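Local atomic coordinates of 14 kDa fatty acid-binding protein (Schistosoma mansoni, PDB entry 1VYF), a protein that binds long-chain fatty acids such as oleic and arachidonic acid inside a beta-barrel and may take part in their transport. Residues P40-T45 with M53-T58; P101-V106 with V120-V125. All blocks are in the same frame, centred on the assembly; numbering follows the deposited sequence.

Contact 1 (P40-T45 with M53-T58); sequences PTVTFT and MLTEST
M53 and F44 lie side by side on the inner face of a two-stranded ladder, their side chains pointing the same way. The methionine runs straight out from its strand, with CG anti to the backbone N (chi1 -175°), and this carries it along the phenyl ring. Its CG sits 4.1 Å from the centroid of the F44 ring, off-centre but over it, a CH-pi contact. Farther out, SD meets the ring obliquely, 3.6 Å from F44 CZ, in a Met-aromatic contact, and the chain then bends so that CE turns away from the ring. The same M53 CG also presses on V42 CG1 at 3.5 Å, tight for two carbons, so one methylene touches both the valine and the ring from neighbouring directions. V42 in turn runs beside T55, CG2 facing OG1, and T55 CG2 reaches P40 CB at 4.0 Å.

The two strands, 41-47 and 50-56, form a beta hairpin of the fatty-acid-binding-protein barrel. V42 with T55 and F44 with M53 are non-hydrogen-bonded pairs whose side chains face the lipid cavity: P40 lies near the bound oleic acid, M53 close to R109 and V42 close to Y131, both oleate-binding residues.

T41 with E56 and T43 with L54 are the hydrogen-bonded pairs, and their side chains occupy the other face. The ladder's shortest link is T43 N to L54 O, 2.8 Å. A water bridges the strands, 2.7 Å from T43 OG1 and 2.8 Å from E56 OE1, with L54 O also in range; it has more acceptors about it than protons to give, so how these are shared is not settled. With CG beside the backbone N (chi1 -62°) and an extended chain beyond, E56 leans toward the 41-45 strand, which brings OE1 up to the water.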
loop_
_atom_site.group_PDB
_atom_site.type_symbol
_atom_site.label_atom_id
_atom_site.label_comp_id
_atom_site.label_asym_id
_atom_site.label_seq_id
_atom_site.Cartn_x
_atom_site.Cartn_y
_atom_site.Cartn_z
ATOM N N PRO A 40 9.359 0.646 5.677
ATOM C CA PRO A 40 8.360 -0.013 6.494
ATOM C C PRO A 40 8.382 -1.517 6.380
ATOM O O PRO A 40 8.846 -2.063 5.395
ATOM C CB PRO A 40 7.044 0.532 5.920
ATOM C CG PRO A 40 7.436 1.685 5.177
ATOM C CD PRO A 40 8.746 1.340 4.537
ATOM N N THR A 41 7.840 -2.164 7.398
ATOM C CA THR A 41 7.458 -3.558 7.372
ATOM C C THR A 41 5.934 -3.700 7.308
ATOM O O THR A 41 5.212 -3.028 8.012
ATOM C CB THR A 41 8.023 -4.222 8.611
ATOM O OG1 THR A 41 9.439 -4.322 8.460
ATOM C CG2 THR A 41 7.568 -5.689 8.750
ATOM N N VAL A 42 5.454 -4.564 6.421
ATOM C CA VAL A 42 4.026 -4.746 6.161
ATOM C C VAL A 42 3.656 -6.215 6.467
ATOM O O VAL A 42 4.317 -7.141 6.050
ATOM C CB VAL A 42 3.648 -4.340 4.728
ATOM C CG1 VAL A 42 2.174 -4.557 4.450
ATOM C CG2 VAL A 42 3.974 -2.868 4.485
ATOM N N THR A 43 2.617 -6.400 7.256
ATOM C CA THR A 43 2.149 -7.721 7.643
ATOM C C THR A 43 0.741 -7.917 7.094
ATOM O O THR A 43 -0.127 -7.086 7.300
ATOM C CB THR A 43 2.147 -7.854 9.182
ATOM O OG1 THR A 43 3.463 -7.631 9.712
ATOM C CG2 THR A 43 1.784 -9.272 9.643
ATOM N N PHE A 44 0.483 -9.046 6.448
ATOM C CA PHE A 44 -0.878 -9.385 6.004
ATOM C C PHE A 44 -1.385 -10.600 6.792
ATOM O O PHE A 44 -0.670 -11.571 6.955
ATOM C CB PHE A 44 -0.921 -9.766 4.519
ATOM C CG PHE A 44 -0.652 -8.613 3.577
ATOM C CD1 PHE A 44 0.626 -8.314 3.178
ATOM C CD2 PHE A 44 -1.695 -7.843 3.086
ATOM C CE1 PHE A 44 0.873 -7.223 2.307
ATOM C CE2 PHE A 44 -1.449 -6.749 2.216
ATOM C CZ PHE A 44 -0.170 -6.462 1.828
ATOM N N THR A 45 -2.620 -10.529 7.256
ATOM C CA THR A 45 -3.332 -11.719 7.758
ATOM C C THR A 45 -4.682 -11.760 7.071
ATOM O O THR A 45 -5.188 -10.740 6.609
ATOM C CB THR A 45 -3.496 -11.686 9.294
ATOM O OG1 THR A 45 -4.380 -10.628 9.674
ATOM C CG2 THR A 45 -2.226 -11.316 9.958
ATOM N N MET A 53 -4.030 -5.454 6.684
ATOM C CA MET A 53 -2.663 -5.052 6.399
ATOM C C MET A 53 -2.136 -4.120 7.493
ATOM O O MET A 53 -2.686 -3.080 7.724
ATOM C CB MET A 53 -2.640 -4.338 5.045
ATOM C CG MET A 53 -1.243 -3.966 4.576
ATOM S SD MET A 53 -1.294 -3.169 2.907
ATOM C CE MET A 53 -1.153 -1.485 3.381
ATOM N N LEU A 54 -1.074 -4.501 8.182
ATOM C CA LEU A 54 -0.440 -3.657 9.190
ATOM C C LEU A 54 0.842 -3.099 8.623
ATOM O O LEU A 54 1.672 -3.864 8.147
ATOM C CB LEU A 54 -0.098 -4.493 10.428
ATOM C CG LEU A 54 0.800 -3.933 11.529
ATOM C CD1 LEU A 54 0.116 -2.770 12.248
ATOM C CD2 LEU A 54 1.126 -5.023 12.491
ATOM N N THR A 55 1.013 -1.783 8.689
ATOM C CA THR A 55 2.260 -1.112 8.304
ATOM C C THR A 55 2.976 -0.557 9.539
ATOM O O THR A 55 2.385 0.175 10.317
ATOM C CB THR A 55 1.908 0.009 7.311
ATOM O OG1 THR A 55 1.235 -0.557 6.166
ATOM C CG2 THR A 55 3.161 0.646 6.700
ATOM N N GLU A 56 4.238 -0.909 9.725
ATOM C CA GLU A 56 5.012 -0.461 10.862
ATOM C C GLU A 56 6.253 0.273 10.369
ATOM O O GLU A 56 6.930 -0.166 9.446
ATOM C CB GLU A 56 5.397 -1.646 11.756
ATOM C CG GLU A 56 4.188 -2.354 12.352
ATOM C CD GLU A 56 4.563 -3.627 13.066
ATOM O OE1 GLU A 56 5.178 -4.540 12.453
ATOM O OE2 GLU A 56 4.269 -3.711 14.261
ATOM N N SER A 57 6.519 1.423 10.968
ATOM C CA SER A 57 7.712 2.212 10.650
ATOM C C SER A 57 8.023 3.121 11.827
ATOM O O SER A 57 7.231 3.246 12.750
ATOM C CB SER A 57 7.512 3.042 9.392
ATOM O OG SER A 57 6.646 4.146 9.590
ATOM N N THR A 58 9.183 3.751 11.785
ATOM C CA THR A 58 9.548 4.769 12.786
ATOM C C THR A 58 8.617 5.963 12.745
ATOM O O THR A 58 8.492 6.684 13.721
ATOM C CB THR A 58 10.989 5.258 12.560
ATOM O OG1 THR A 58 11.152 5.714 11.204
ATOM C CG2 THR A 58 11.969 4.136 12.715
HETATM O O HOH W 1 4.074 -4.964 9.962
#

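Contact 2 (P101-V106 with V120-V125); sequences PKNTTV and VTVGDV
The hairpin of strands 104-112 and 115-122, part of the barrel wall, splays open here at the end remote from its own turn. V106 and T121 make an antiparallel hydrogen-bonded pair: V106 N gives a nearly straight bond to T121 O (3.0 Å, 174° at the hydrogen), and T121 N returns one to V106 O at 2.9 Å. Their side chains cross on the outer face. The T121 hydroxyl, turned between its backbone N and carbonyl carbon (chi1 55°), sits only 3.4 Å from V106 CB; its approach to V106 O is at best a weak, unsettled bond.

T105, V120 and V122 occupy the inner face. The methyl of T105, CG2, touches both valines, meeting V120 CG1 at 3.6 Å, and T105 OG1 adds a second contact to V122 CG2 at 3.7 Å. N103 comes across V122 at about a right angle; its CB, CG and OD1 all lie near V122 CG1, OD1 at 3.9 Å. L25, in the loop after helix 18-24, packs on N103, T105 and V122, and the helix itself touches V120 and V122.

Beyond the V106-T121 pair the backbones separate, and T104 O stands 4.4 Å from G123 N. A water fills in, donating to T104 O at 2.7 Å and accepting from G123 N. G123 opens the bend of a type II' turn from V122 to V125, with a positive phi that favours glycine; this turn swings the chain into strand 125-133. Where direct strand pairing stops, then, the water keeps both T104 O and G123 N supplied with a partner, while the inner-face branches are covered by L25 and helix 18-24, and V120 reaches the bound oleic acid.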
loop_
_atom_site.group_PDB
_atom_site.type_symbol
_atom_site.label_atom_id
_atom_site.label_comp_id
_atom_site.label_asym_id
_atom_site.label_seq_id
_atom_site.Cartn_x
_atom_site.Cartn_y
_atom_site.Cartn_z
ATOM N N PRO A 101 -10.198 14.150 -2.554
ATOM C CA PRO A 101 -10.909 15.136 -3.392
ATOM C C PRO A 101 -10.058 15.747 -4.499
ATOM O O PRO A 101 -10.611 16.169 -5.524
ATOM C CB PRO A 101 -11.317 16.213 -2.380
ATOM C CG PRO A 101 -11.271 15.538 -1.078
ATOM C CD PRO A 101 -10.059 14.629 -1.166
ATOM N N LYS A 102 -8.745 15.813 -4.286
ATOM C CA LYS A 102 -7.821 16.314 -5.293
ATOM C C LYS A 102 -7.383 15.218 -6.294
ATOM O O LYS A 102 -7.255 15.492 -7.488
ATOM C CB LYS A 102 -6.625 16.971 -4.615
ATOM C CG LYS A 102 -6.947 18.236 -3.820
ATOM C CD LYS A 102 -5.653 18.917 -3.302
ATOM C CE LYS A 102 -5.927 20.050 -2.319
ATOM N NZ LYS A 102 -4.692 20.478 -1.574
ATOM N N ASN A 103 -7.215 13.976 -5.825
ATOM C CA ASN A 103 -6.595 12.915 -6.628
ATOM C C ASN A 103 -7.073 11.510 -6.300
ATOM O O ASN A 103 -7.680 11.262 -5.269
ATOM C CB ASN A 103 -5.094 12.906 -6.423
ATOM C CG ASN A 103 -4.375 13.979 -7.216
ATOM O OD1 ASN A 103 -4.435 14.000 -8.442
ATOM N ND2 ASN A 103 -3.674 14.848 -6.525
ATOM N N THR A 104 -6.771 10.592 -7.206
ATOM C CA THR A 104 -7.026 9.183 -7.018
ATOM C C THR A 104 -5.701 8.440 -7.143
ATOM O O THR A 104 -4.949 8.697 -8.076
ATOM C CB THR A 104 -8.053 8.725 -8.048
ATOM O OG1 THR A 104 -9.350 9.222 -7.640
ATOM C CG2 THR A 104 -8.214 7.189 -8.070
ATOM N N THR A 105 -5.426 7.576 -6.168
ATOM C CA THR A 105 -4.216 6.723 -6.133
ATOM C C THR A 105 -4.617 5.275 -6.343
ATOM O O THR A 105 -5.494 4.774 -5.658
ATOM C CB THR A 105 -3.524 6.852 -4.790
ATOM O OG1 THR A 105 -3.278 8.228 -4.496
ATOM C CG2 THR A 105 -2.108 6.126 -4.816
ATOM N N VAL A 106 -3.986 4.609 -7.305
ATOM C CA VAL A 106 -4.208 3.205 -7.545
ATOM C C VAL A 106 -2.936 2.469 -7.089
ATOM O O VAL A 106 -1.817 2.824 -7.506
ATOM C CB VAL A 106 -4.517 2.902 -8.971
ATOM C CG1 VAL A 106 -4.776 1.441 -9.145
ATOM C CG2 VAL A 106 -5.734 3.725 -9.439
ATOM N N VAL A 120 2.398 2.125 -7.712
ATOM C CA VAL A 120 1.542 3.228 -7.238
ATOM C C VAL A 120 1.379 4.234 -8.369
ATOM O O VAL A 120 2.358 4.790 -8.853
ATOM C CB VAL A 120 2.162 3.912 -6.031
ATOM C CG1 VAL A 120 1.250 5.053 -5.486
ATOM C CG2 VAL A 120 2.475 2.882 -4.943
ATOM N N THR A 121 0.142 4.505 -8.787
ATOM C CA THR A 121 -0.087 5.398 -9.928
ATOM C C THR A 121 -1.069 6.494 -9.534
ATOM O O THR A 121 -2.047 6.210 -8.873
ATOM C CB THR A 121 -0.638 4.611 -11.146
ATOM O OG1 THR A 121 -1.833 3.876 -10.806
ATOM C CG2 THR A 121 0.264 3.531 -11.495
ATOM N N VAL A 122 -0.735 7.739 -9.863
ATOM C CA VAL A 122 -1.600 8.904 -9.644
ATOM C C VAL A 122 -1.599 9.633 -11.005
ATOM O O VAL A 122 -0.613 10.268 -11.356
ATOM C CB VAL A 122 -1.047 9.818 -8.549
ATOM C CG1 VAL A 122 -1.978 11.018 -8.332
ATOM C CG2 VAL A 122 -0.820 9.029 -7.207
ATOM N N GLY A 123 -2.669 9.479 -11.771
ATOM C CA GLY A 123 -2.754 10.037 -13.111
ATOM C C GLY A 123 -1.740 9.381 -14.025
ATOM O O GLY A 123 -1.768 8.160 -14.188
ATOM N N ASP A 124 -0.808 10.187 -14.550
ATOM C CA ASP A 124 0.216 9.717 -15.499
ATOM C C ASP A 124 1.553 9.396 -14.801
ATOM O O ASP A 124 2.471 8.944 -15.459
ATOM C CB ASP A 124 0.429 10.715 -16.684
ATOM C CG ASP A 124 1.009 12.076 -16.258
ATOM O OD1 ASP A 124 0.733 13.091 -16.947
ATOM O OD2 ASP A 124 1.764 12.247 -15.279
ATOM N N VAL A 125 1.647 9.589 -13.484
ATOM C CA VAL A 125 2.896 9.314 -12.728
ATOM C C VAL A 125 2.832 7.920 -12.051
ATOM O O VAL A 125 1.796 7.528 -11.466
ATOM C CB VAL A 125 3.122 10.408 -11.667
ATOM C CG1 VAL A 125 4.419 10.260 -10.974
ATOM C CG2 VAL A 125 3.027 11.812 -12.308
HETATM O O HOH W 2 -5.183 7.924 -10.699
#

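Overall arrangement
Contact 1 closes at residue 58, well before contact 2 opens at 101, so the two follow in series along the chain. Each joins neighbouring strands of a beta hairpin, 41-47 with 50-56 and 104-112 with 115-122, and both belong to the one antiparallel sheet that curls into the barrel. Between them in the sheet order come strands 8-16 and 125-133. Their centres are 22 Å apart, on opposite sides of the chain's centre, and the nearest atoms stay about 10 Å from each other. Oleic acid occupies the interior, close to P40 of contact 1 and V120 of contact 2, so two separate parts of the wall help enclose one ligand.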